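Local coordinates for protein-glutamine gamma-glutamyltransferase 2 (Pagrus major, PDB 1G0D) that probably catalyses the calcium-dependent cross-linking of protein-bound glutamine to lysine or other primary amines, with release of ammonia, at residues A[182-187]-A[255-260]; A[312-317]-A[402-407]; A[410-415]-A[573-578]. All coordinates share one frame; numbering follows the deposited sequence.

Interaction 1: A[182-187]-A[255-260]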
loop_
_atom_site.group_PDB
_atom_site.type_symbol
_atom_site.label_atom_id
_atom_site.label_comp_id
_atom_site.label_asym_id
_atom_site.label_seq_id
_atom_site.Cartn_x
_atom_site.Cartn_y
_atom_site.Cartn_z
ATOM N N ASP A 182 -19.264 2.868 -1.455
ATOM C CA ASP A 182 -19.875 3.971 -2.166
ATOM C C ASP A 182 -19.030 5.159 -2.447
ATOM O O ASP A 182 -18.406 5.695 -1.540
ATOM C CB ASP A 182 -21.115 4.460 -1.455
ATOM C CG ASP A 182 -22.222 3.486 -1.533
ATOM O OD1 ASP A 182 -23.344 3.832 -1.124
ATOM O OD2 ASP A 182 -21.958 2.367 -1.998
ATOM N N TYR A 183 -19.056 5.562 -3.714
ATOM C CA TYR A 183 -18.373 6.742 -4.226
ATOM C C TYR A 183 -16.854 6.743 -4.311
ATOM O O TYR A 183 -16.244 7.691 -4.806
ATOM C CB TYR A 183 -18.855 7.963 -3.453
ATOM C CG TYR A 183 -20.352 7.978 -3.296
ATOM C CD1 TYR A 183 -20.937 8.016 -2.039
ATOM C CD2 TYR A 183 -21.186 7.891 -4.406
ATOM C CE1 TYR A 183 -22.310 7.959 -1.887
ATOM C CE2 TYR A 183 -22.560 7.834 -4.270
ATOM C CZ TYR A 183 -23.114 7.867 -3.007
ATOM O OH TYR A 183 -24.477 7.791 -2.857
ATOM N N VAL A 184 -16.228 5.670 -3.865
ATOM C CA VAL A 184 -14.780 5.620 -3.933
ATOM C C VAL A 184 -14.307 5.692 -5.399
ATOM O O VAL A 184 -13.177 6.122 -5.677
ATOM C CB VAL A 184 -14.273 4.364 -3.266
ATOM C CG1 VAL A 184 -12.852 4.097 -3.699
ATOM C CG2 VAL A 184 -14.396 4.520 -1.741
ATOM N N MET A 185 -15.161 5.277 -6.340
ATOM C CA MET A 185 -14.771 5.333 -7.733
ATOM C C MET A 185 -14.780 6.794 -8.173
ATOM O O MET A 185 -13.885 7.262 -8.873
ATOM C CB MET A 185 -15.746 4.535 -8.597
ATOM C CG MET A 185 -15.495 4.683 -10.092
ATOM S SD MET A 185 -16.847 4.164 -11.131
ATOM C CE MET A 185 -18.059 5.497 -10.793
ATOM N N ASP A 186 -15.798 7.520 -7.763
ATOM C CA ASP A 186 -15.907 8.913 -8.140
ATOM C C ASP A 186 -14.756 9.756 -7.622
ATOM O O ASP A 186 -14.309 10.692 -8.314
ATOM C CB ASP A 186 -17.204 9.450 -7.619
ATOM C CG ASP A 186 -18.362 8.688 -8.130
ATOM O OD1 ASP A 186 -19.026 9.256 -9.008
ATOM O OD2 ASP A 186 -18.604 7.542 -7.667
ATOM N N ILE A 187 -14.300 9.441 -6.406
ATOM C CA ILE A 187 -13.178 10.151 -5.793
ATOM C C ILE A 187 -11.869 9.777 -6.499
ATOM O O ILE A 187 -10.935 10.577 -6.572
ATOM C CB ILE A 187 -12.992 9.795 -4.309
ATOM C CG1 ILE A 187 -14.209 10.211 -3.481
ATOM C CG2 ILE A 187 -11.803 10.527 -3.785
ATOM C CD1 ILE A 187 -14.357 9.484 -2.161
ATOM N N ILE A 255 -9.917 7.948 4.572
ATOM C CA ILE A 255 -8.947 8.951 4.158
ATOM C C ILE A 255 -9.455 9.623 2.873
ATOM O O ILE A 255 -9.415 10.846 2.745
ATOM C CB ILE A 255 -7.602 8.299 3.842
ATOM C CG1 ILE A 255 -6.959 7.801 5.122
ATOM C CG2 ILE A 255 -6.743 9.245 3.101
ATOM C CD1 ILE A 255 -5.910 6.762 4.874
ATOM N N LEU A 256 -9.917 8.809 1.916
ATOM C CA LEU A 256 -10.433 9.329 0.648
ATOM C C LEU A 256 -11.715 10.153 0.828
ATOM O O LEU A 256 -11.844 11.234 0.257
ATOM C CB LEU A 256 -10.670 8.189 -0.352
ATOM C CG LEU A 256 -9.447 7.372 -0.824
ATOM C CD1 LEU A 256 -9.889 6.189 -1.698
ATOM C CD2 LEU A 256 -8.517 8.253 -1.628
ATOM N N GLN A 257 -12.662 9.684 1.631
ATOM C CA GLN A 257 -13.873 10.474 1.793
ATOM C C GLN A 257 -13.529 11.808 2.467
ATOM O O GLN A 257 -14.086 12.849 2.114
ATOM C CB GLN A 257 -14.941 9.710 2.596
ATOM C CG GLN A 257 -15.402 8.361 2.008
ATOM C CD GLN A 257 -16.305 8.463 0.737
ATOM O OE1 GLN A 257 -16.493 9.543 0.164
ATOM N NE2 GLN A 257 -16.862 7.321 0.302
ATOM N N GLN A 258 -12.588 11.781 3.409
ATOM C CA GLN A 258 -12.162 12.984 4.136
ATOM C C GLN A 258 -11.484 14.003 3.219
ATOM O O GLN A 258 -11.768 15.190 3.292
ATOM C CB GLN A 258 -11.214 12.582 5.259
ATOM C CG GLN A 258 -10.916 13.681 6.250
ATOM C CD GLN A 258 -10.079 13.212 7.463
ATOM O OE1 GLN A 258 -9.054 13.838 7.788
ATOM N NE2 GLN A 258 -10.518 12.122 8.137
ATOM N N TRP A 259 -10.570 13.522 2.374
ATOM C CA TRP A 259 -9.858 14.338 1.388
ATOM C C TRP A 259 -10.851 15.056 0.427
ATOM O O TRP A 259 -10.734 16.245 0.138
ATOM C CB TRP A 259 -8.935 13.424 0.571
ATOM C CG TRP A 259 -8.299 14.091 -0.600
ATOM C CD1 TRP A 259 -7.170 14.860 -0.583
ATOM C CD2 TRP A 259 -8.722 14.030 -1.983
ATOM N NE1 TRP A 259 -6.856 15.285 -1.863
ATOM C CE2 TRP A 259 -7.790 14.794 -2.738
ATOM C CE3 TRP A 259 -9.788 13.410 -2.651
ATOM C CZ2 TRP A 259 -7.897 14.947 -4.124
ATOM C CZ3 TRP A 259 -9.891 13.563 -4.035
ATOM C CH2 TRP A 259 -8.947 14.325 -4.752
ATOM N N SER A 260 -11.819 14.315 -0.095
ATOM C CA SER A 260 -12.792 14.891 -0.996
ATOM C C SER A 260 -13.806 15.749 -0.247
ATOM O O SER A 260 -14.112 16.854 -0.644
ATOM C CB SER A 260 -13.526 13.786 -1.724
ATOM O OG SER A 260 -14.588 14.343 -2.463
#

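Interaction 2: A[312-317]-A[402-407]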
loop_
_atom_site.group_PDB
_atom_site.type_symbol
_atom_site.label_atom_id
_atom_site.label_comp_id
_atom_site.label_asym_id
_atom_site.label_seq_id
_atom_site.Cartn_x
_atom_site.Cartn_y
_atom_site.Cartn_z
ATOM N N LEU A 312 30.689 5.607 12.962
ATOM C CA LEU A 312 30.277 5.551 14.341
ATOM C C LEU A 312 31.510 5.908 15.173
ATOM O O LEU A 312 32.622 5.907 14.674
ATOM C CB LEU A 312 29.842 4.115 14.640
ATOM C CG LEU A 312 28.366 3.689 14.678
ATOM C CD1 LEU A 312 27.547 4.615 13.852
ATOM C CD2 LEU A 312 28.229 2.246 14.215
ATOM N N ASN A 313 31.335 6.230 16.434
ATOM C CA ASN A 313 32.495 6.516 17.235
ATOM C C ASN A 313 32.741 5.240 18.007
ATOM O O ASN A 313 32.074 4.232 17.767
ATOM C CB ASN A 313 32.228 7.665 18.182
ATOM C CG ASN A 313 31.083 7.392 19.112
ATOM O OD1 ASN A 313 30.718 6.244 19.374
ATOM N ND2 ASN A 313 30.489 8.463 19.617
ATOM N N GLU A 314 33.693 5.276 18.935
ATOM C CA GLU A 314 34.008 4.099 19.740
ATOM C C GLU A 314 32.866 3.756 20.708
ATOM O O GLU A 314 32.746 2.608 21.164
ATOM C CB GLU A 314 35.319 4.311 20.511
ATOM C CG GLU A 314 36.595 4.290 19.656
ATOM C CD GLU A 314 37.264 5.651 19.601
ATOM O OE1 GLU A 314 38.441 5.767 20.024
ATOM O OE2 GLU A 314 36.593 6.604 19.131
ATOM N N ARG A 315 32.028 4.737 21.025
ATOM C CA ARG A 315 30.897 4.482 21.910
ATOM C C ARG A 315 29.725 3.920 21.137
ATOM O O ARG A 315 28.615 3.873 21.652
ATOM C CB ARG A 315 30.457 5.759 22.600
ATOM C CG ARG A 315 31.593 6.460 23.257
ATOM C CD ARG A 315 31.107 7.655 24.009
ATOM N NE ARG A 315 30.573 7.274 25.304
ATOM C CZ ARG A 315 29.291 7.373 25.617
ATOM N NH1 ARG A 315 28.863 7.009 26.820
ATOM N NH2 ARG A 315 28.435 7.834 24.718
ATOM N N LEU A 316 29.976 3.518 19.887
ATOM C CA LEU A 316 28.938 2.948 19.053
ATOM C C LEU A 316 27.906 3.975 18.656
ATOM O O LEU A 316 26.713 3.673 18.617
ATOM C CB LEU A 316 28.213 1.840 19.807
ATOM C CG LEU A 316 28.723 0.421 19.631
ATOM C CD1 LEU A 316 27.728 -0.358 18.778
ATOM C CD2 LEU A 316 30.138 0.470 19.021
ATOM N N GLU A 317 28.327 5.190 18.354
ATOM C CA GLU A 317 27.331 6.167 17.987
ATOM C C GLU A 317 27.655 6.913 16.720
ATOM O O GLU A 317 28.812 7.092 16.388
ATOM C CB GLU A 317 27.162 7.152 19.121
ATOM C CG GLU A 317 27.849 6.738 20.370
ATOM C CD GLU A 317 27.469 7.646 21.497
ATOM O OE1 GLU A 317 28.206 8.643 21.723
ATOM O OE2 GLU A 317 26.420 7.363 22.136
ATOM N N ILE A 402 34.214 2.183 12.855
ATOM C CA ILE A 402 34.558 2.805 14.130
ATOM C C ILE A 402 35.714 3.743 13.767
ATOM O O ILE A 402 36.826 3.298 13.456
ATOM C CB ILE A 402 35.109 1.794 15.166
ATOM C CG1 ILE A 402 34.039 0.738 15.513
ATOM C CG2 ILE A 402 35.673 2.559 16.354
ATOM C CD1 ILE A 402 33.308 0.943 16.814
ATOM N N VAL A 403 35.459 5.036 13.744
ATOM C CA VAL A 403 36.532 5.960 13.439
ATOM C C VAL A 403 37.012 6.530 14.757
ATOM O O VAL A 403 36.227 7.122 15.509
ATOM C CB VAL A 403 36.053 7.126 12.563
ATOM C CG1 VAL A 403 37.246 7.967 12.189
ATOM C CG2 VAL A 403 35.325 6.594 11.304
ATOM N N GLN A 404 38.299 6.338 15.046
ATOM C CA GLN A 404 38.893 6.833 16.280
ATOM C C GLN A 404 39.229 8.319 16.202
ATOM O O GLN A 404 39.241 8.903 15.117
ATOM C CB GLN A 404 40.140 6.017 16.591
ATOM C CG GLN A 404 39.885 4.504 16.661
ATOM C CD GLN A 404 41.179 3.697 16.599
ATOM O OE1 GLN A 404 41.263 2.680 15.906
ATOM N NE2 GLN A 404 42.207 4.160 17.319
ATOM N N LYS A 405 39.500 8.925 17.360
ATOM C CA LYS A 405 39.809 10.351 17.440
ATOM C C LYS A 405 41.077 10.713 16.676
ATOM O O LYS A 405 41.377 11.897 16.456
ATOM C CB LYS A 405 39.921 10.793 18.905
ATOM C CG LYS A 405 38.635 10.616 19.732
ATOM C CD LYS A 405 37.359 10.850 18.887
ATOM C CE LYS A 405 36.434 9.601 18.750
ATOM N NZ LYS A 405 36.398 9.062 17.354
ATOM N N ASP A 406 41.809 9.687 16.267
ATOM C CA ASP A 406 43.022 9.882 15.486
ATOM C C ASP A 406 42.798 9.488 14.018
ATOM O O ASP A 406 43.747 9.224 13.270
ATOM C CB ASP A 406 44.165 9.072 16.073
ATOM C CG ASP A 406 43.773 7.656 16.363
ATOM O OD1 ASP A 406 43.032 7.101 15.539
ATOM O OD2 ASP A 406 44.195 7.103 17.403
ATOM N N GLY A 407 41.533 9.425 13.619
ATOM C CA GLY A 407 41.221 9.111 12.245
ATOM C C GLY A 407 41.321 7.676 11.786
ATOM O O GLY A 407 40.965 7.397 10.663
#

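Interaction 3: A[410-415]-A[573-578]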
loop_
_atom_site.group_PDB
_atom_site.type_symbol
_atom_site.label_atom_id
_atom_site.label_comp_id
_atom_site.label_asym_id
_atom_site.label_seq_id
_atom_site.Cartn_x
_atom_site.Cartn_y
_atom_site.Cartn_z
ATOM N N ARG A 410 37.982 1.679 11.743
ATOM C CA ARG A 410 37.897 0.237 11.897
ATOM C C ARG A 410 36.573 -0.281 11.331
ATOM O O ARG A 410 35.483 0.103 11.763
ATOM C CB ARG A 410 38.066 -0.128 13.375
ATOM C CG ARG A 410 39.269 0.561 14.020
ATOM C CD ARG A 410 39.249 0.453 15.525
ATOM N NE ARG A 410 39.428 -0.935 15.921
ATOM C CZ ARG A 410 38.623 -1.585 16.757
ATOM N NH1 ARG A 410 38.867 -2.861 17.056
ATOM N NH2 ARG A 410 37.583 -0.959 17.300
ATOM N N LYS A 411 36.692 -1.162 10.350
ATOM C CA LYS A 411 35.540 -1.743 9.688
ATOM C C LYS A 411 34.831 -2.740 10.590
ATOM O O LYS A 411 35.438 -3.697 11.091
ATOM C CB LYS A 411 36.005 -2.434 8.424
ATOM C CG LYS A 411 34.959 -2.610 7.410
ATOM C CD LYS A 411 35.507 -3.491 6.336
ATOM C CE LYS A 411 34.816 -3.241 5.005
ATOM N NZ LYS A 411 35.667 -3.484 3.774
ATOM N N ILE A 412 33.546 -2.508 10.821
ATOM C CA ILE A 412 32.774 -3.414 11.660
ATOM C C ILE A 412 32.267 -4.554 10.809
ATOM O O ILE A 412 31.712 -4.322 9.730
ATOM C CB ILE A 412 31.561 -2.729 12.258
ATOM C CG1 ILE A 412 32.018 -1.662 13.260
ATOM C CG2 ILE A 412 30.656 -3.774 12.889
ATOM C CD1 ILE A 412 30.911 -1.012 14.061
ATOM N N THR A 413 32.479 -5.783 11.275
ATOM C CA THR A 413 32.004 -6.963 10.546
ATOM C C THR A 413 30.609 -7.187 11.071
ATOM O O THR A 413 30.393 -7.220 12.283
ATOM C CB THR A 413 32.841 -8.238 10.821
ATOM O OG1 THR A 413 34.242 -7.965 10.657
ATOM C CG2 THR A 413 32.456 -9.303 9.842
ATOM N N GLU A 414 29.652 -7.336 10.173
ATOM C CA GLU A 414 28.307 -7.499 10.652
ATOM C C GLU A 414 27.550 -8.751 10.247
ATOM O O GLU A 414 27.485 -9.087 9.069
ATOM C CB GLU A 414 27.486 -6.273 10.257
ATOM C CG GLU A 414 26.578 -5.792 11.358
ATOM C CD GLU A 414 25.239 -5.352 10.849
ATOM O OE1 GLU A 414 24.215 -5.725 11.480
ATOM O OE2 GLU A 414 25.221 -4.641 9.817
ATOM N N ASP A 415 27.014 -9.465 11.232
ATOM C CA ASP A 415 26.166 -10.607 10.917
ATOM C C ASP A 415 24.745 -10.231 11.341
ATOM O O ASP A 415 24.432 -10.169 12.542
ATOM C CB ASP A 415 26.586 -11.901 11.620
ATOM C CG ASP A 415 25.915 -13.156 10.980
ATOM O OD1 ASP A 415 24.693 -13.099 10.665
ATOM O OD2 ASP A 415 26.607 -14.193 10.785
ATOM N N PRO A 573 36.247 -5.595 14.837
ATOM C CA PRO A 573 35.055 -5.643 15.690
ATOM C C PRO A 573 33.831 -6.309 15.021
ATOM O O PRO A 573 33.668 -6.231 13.801
ATOM C CB PRO A 573 34.812 -4.176 16.052
ATOM C CG PRO A 573 35.488 -3.381 14.974
ATOM C CD PRO A 573 36.620 -4.222 14.448
ATOM N N ILE A 574 32.984 -6.954 15.831
ATOM C CA ILE A 574 31.782 -7.650 15.347
ATOM C C ILE A 574 30.524 -7.004 15.880
ATOM O O ILE A 574 30.418 -6.754 17.077
ATOM C CB ILE A 574 31.718 -9.123 15.826
ATOM C CG1 ILE A 574 32.809 -9.961 15.179
ATOM C CG2 ILE A 574 30.405 -9.744 15.432
ATOM C CD1 ILE A 574 32.666 -11.437 15.508
ATOM N N MET A 575 29.545 -6.784 15.007
ATOM C CA MET A 575 28.290 -6.162 15.425
ATOM C C MET A 575 27.068 -6.996 15.036
ATOM O O MET A 575 27.127 -7.838 14.139
ATOM C CB MET A 575 28.157 -4.757 14.814
ATOM C CG MET A 575 27.390 -3.736 15.682
ATOM S SD MET A 575 26.616 -2.394 14.716
ATOM C CE MET A 575 27.212 -2.824 13.023
ATOM N N THR A 576 25.963 -6.755 15.732
ATOM C CA THR A 576 24.712 -7.437 15.472
ATOM C C THR A 576 23.614 -6.582 16.049
ATOM O O THR A 576 23.673 -6.175 17.196
ATOM C CB THR A 576 24.651 -8.813 16.124
ATOM O OG1 THR A 576 25.581 -9.690 15.477
ATOM C CG2 THR A 576 23.282 -9.389 15.949
ATOM N N VAL A 577 22.608 -6.281 15.253
ATOM C CA VAL A 577 21.532 -5.465 15.766
ATOM C C VAL A 577 20.229 -6.229 15.755
ATOM O O VAL A 577 20.056 -7.128 14.962
ATOM C CB VAL A 577 21.400 -4.189 14.943
ATOM C CG1 VAL A 577 20.226 -3.356 15.447
ATOM C CG2 VAL A 577 22.676 -3.411 15.069
ATOM N N ALA A 578 19.335 -5.895 16.671
ATOM C CA ALA A 578 18.043 -6.547 16.753
ATOM C C ALA A 578 17.013 -5.496 17.088
ATOM O O ALA A 578 17.277 -4.612 17.895
ATOM C CB ALA A 578 18.064 -7.607 17.833
#

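Interaction 1: A[182-187]-A[255-260]
Ile187 is the knob of this contact, set among Leu256, Gln257, Trp259 and Ser260 of the facing helix. The three carbons beyond its CB meet different partners. CG2 comes up at the edge of the Trp259 indole, near the ring plane, 3.6 Å from CZ3. Ile187 CG1 lies 4.0 Å from CB of Ser260. Ile187 CD1 reaches the amide of Gln257, 3.2 Å from OE1, and the two side chains cross at about a right angle. Beside this knob, Val184 CG1 meets Leu256 CD1 at 4.1 Å.

Gln257 carries the polar link. Its chain bends at chi2 (-72°), which brings the amide to the start of helix 184-193. Gln257 NE2 then gives a weak hydrogen bond to the carbonyl O of Asp182, 2.9 Å long with a bent N-H...O angle of 130°. The contact thus joins the start of helix 184-193 to helix 253-261, two helices of the papain-like catalytic core, with Ile187 as a single knob in a hole. Tyr183 is the N-cap residue of the first helix, and its O accepts the backbone N-H of Ile187.

Further out, Trp259 NE1 is hydrogen-bonded to the carbonyl of Arg229, which helps fix the indole whose edge Ile187 meets. Ser260 OG bonds to Glu190, about one turn on from Ile187. Leu256 also packs on Thr281 of helix 272-286, the helix that begins with the active-site Cys272.

Interaction 2: A[312-317]-A[402-407]
Leu312 and Ile402 pair as a parallel beta bridge, and Val403 N gives its hydrogen to Leu312 O at 3.1 Å, nearly straight at 170°.

The charged link is Glu314 with Lys405. Glu314 OE2 lies 3.0 Å from Lys405 NZ in a salt bridge whose hydrogen bond is weak. The lysine chain bends at chi2, chi3 and chi4 to bring its ammonium back to the carboxylate, and the two side chains run past each other in opposite directions. The Glu314 carboxylate also lies against CB and CG of Gln404.

The apolar part centres on Ile402. Its CG2 touches Glu314 CG at 3.8 Å, and its CD1 meets Leu316 CD2 at 3.9 Å.

The Asn313 side chain ties the start of the type I turn from Asn313 to Leu316 to Glu317, just past its end. Its OD1 accepts Glu317 N from above the carbonyl plane, and its ND2 donates to Glu317 OE1 at 165°. Arg315 NH2 makes a salt bridge to the same OE1, its hydrogen bond weak, while Glu317 OE2 makes a salt bridge to Arg525.

The bridge joins edge strand 307-312 to strand 397-403. On its other side, strand 397-403 lies antiparallel to strand 409-414, where Ile402 packs on Arg410 and Ile412.

Interaction 3: A[410-415]-A[573-578]
Strands 409-414 and 573-581 run parallel here, with Thr413 opposite Ile574 and Glu414 opposite Met575. Thr413 N hydrogen-bonds to Pro573 O at 2.8 Å, and Thr413 O takes the N-H of Met575 at 2.9 Å. A weak third bond of 3.3 Å joins Asp415 N to Met575 O.

Ile412 CG2 presses closely on Met575 CB at 3.3 Å. The methionine chain is bent at chi3 (-3°), and its CE lies 3.5 Å from Glu414 CG and near Ile412 CG2. This pairing carries the mixed sheet from the catalytic core into the first C-terminal beta-barrel of the transglutaminase. Ala578, on the same strand, belongs to a probable GTP site, as in related transglutaminases, and Thr576 packs on Ile477 of that site.

At the other end, Arg410 lays one face of its guanidinium over Pro573, with Pro573 CG 3.7 Å above the plane and offset toward the rim. Arg410 NH1 also makes a salt bridge to Asp566 of strand 558-566. Losing the guanidinium to an alanine here is likely to leave Asp566 without this charged partner and uncover the proline ring. Pro573 CD also rests 3.6 Å from Lys411 O.

In the fold
Interactions 2 and 3 belong to one mixed sheet, their centres about 14 Å apart. In its order, strand 307-312 is followed by 397-403, 409-414 and 573-581. Strands 397-403 and 409-414 are neighbours in sequence and in the sheet, and Ile402 O probably accepts a hydrogen bond from Arg410 N. Interaction 1 comes first along the chain, before interactions 2 and 3 in turn, and lies where helix 184-193 begins, against helix 253-261. Its centre lies about 52 Å from that of interaction 2 and 48 Å from that of interaction 3, across the chain's centre. It packs helices within the catalytic core, whereas the sheet of interactions 2 and 3 joins that core to the following beta-barrel.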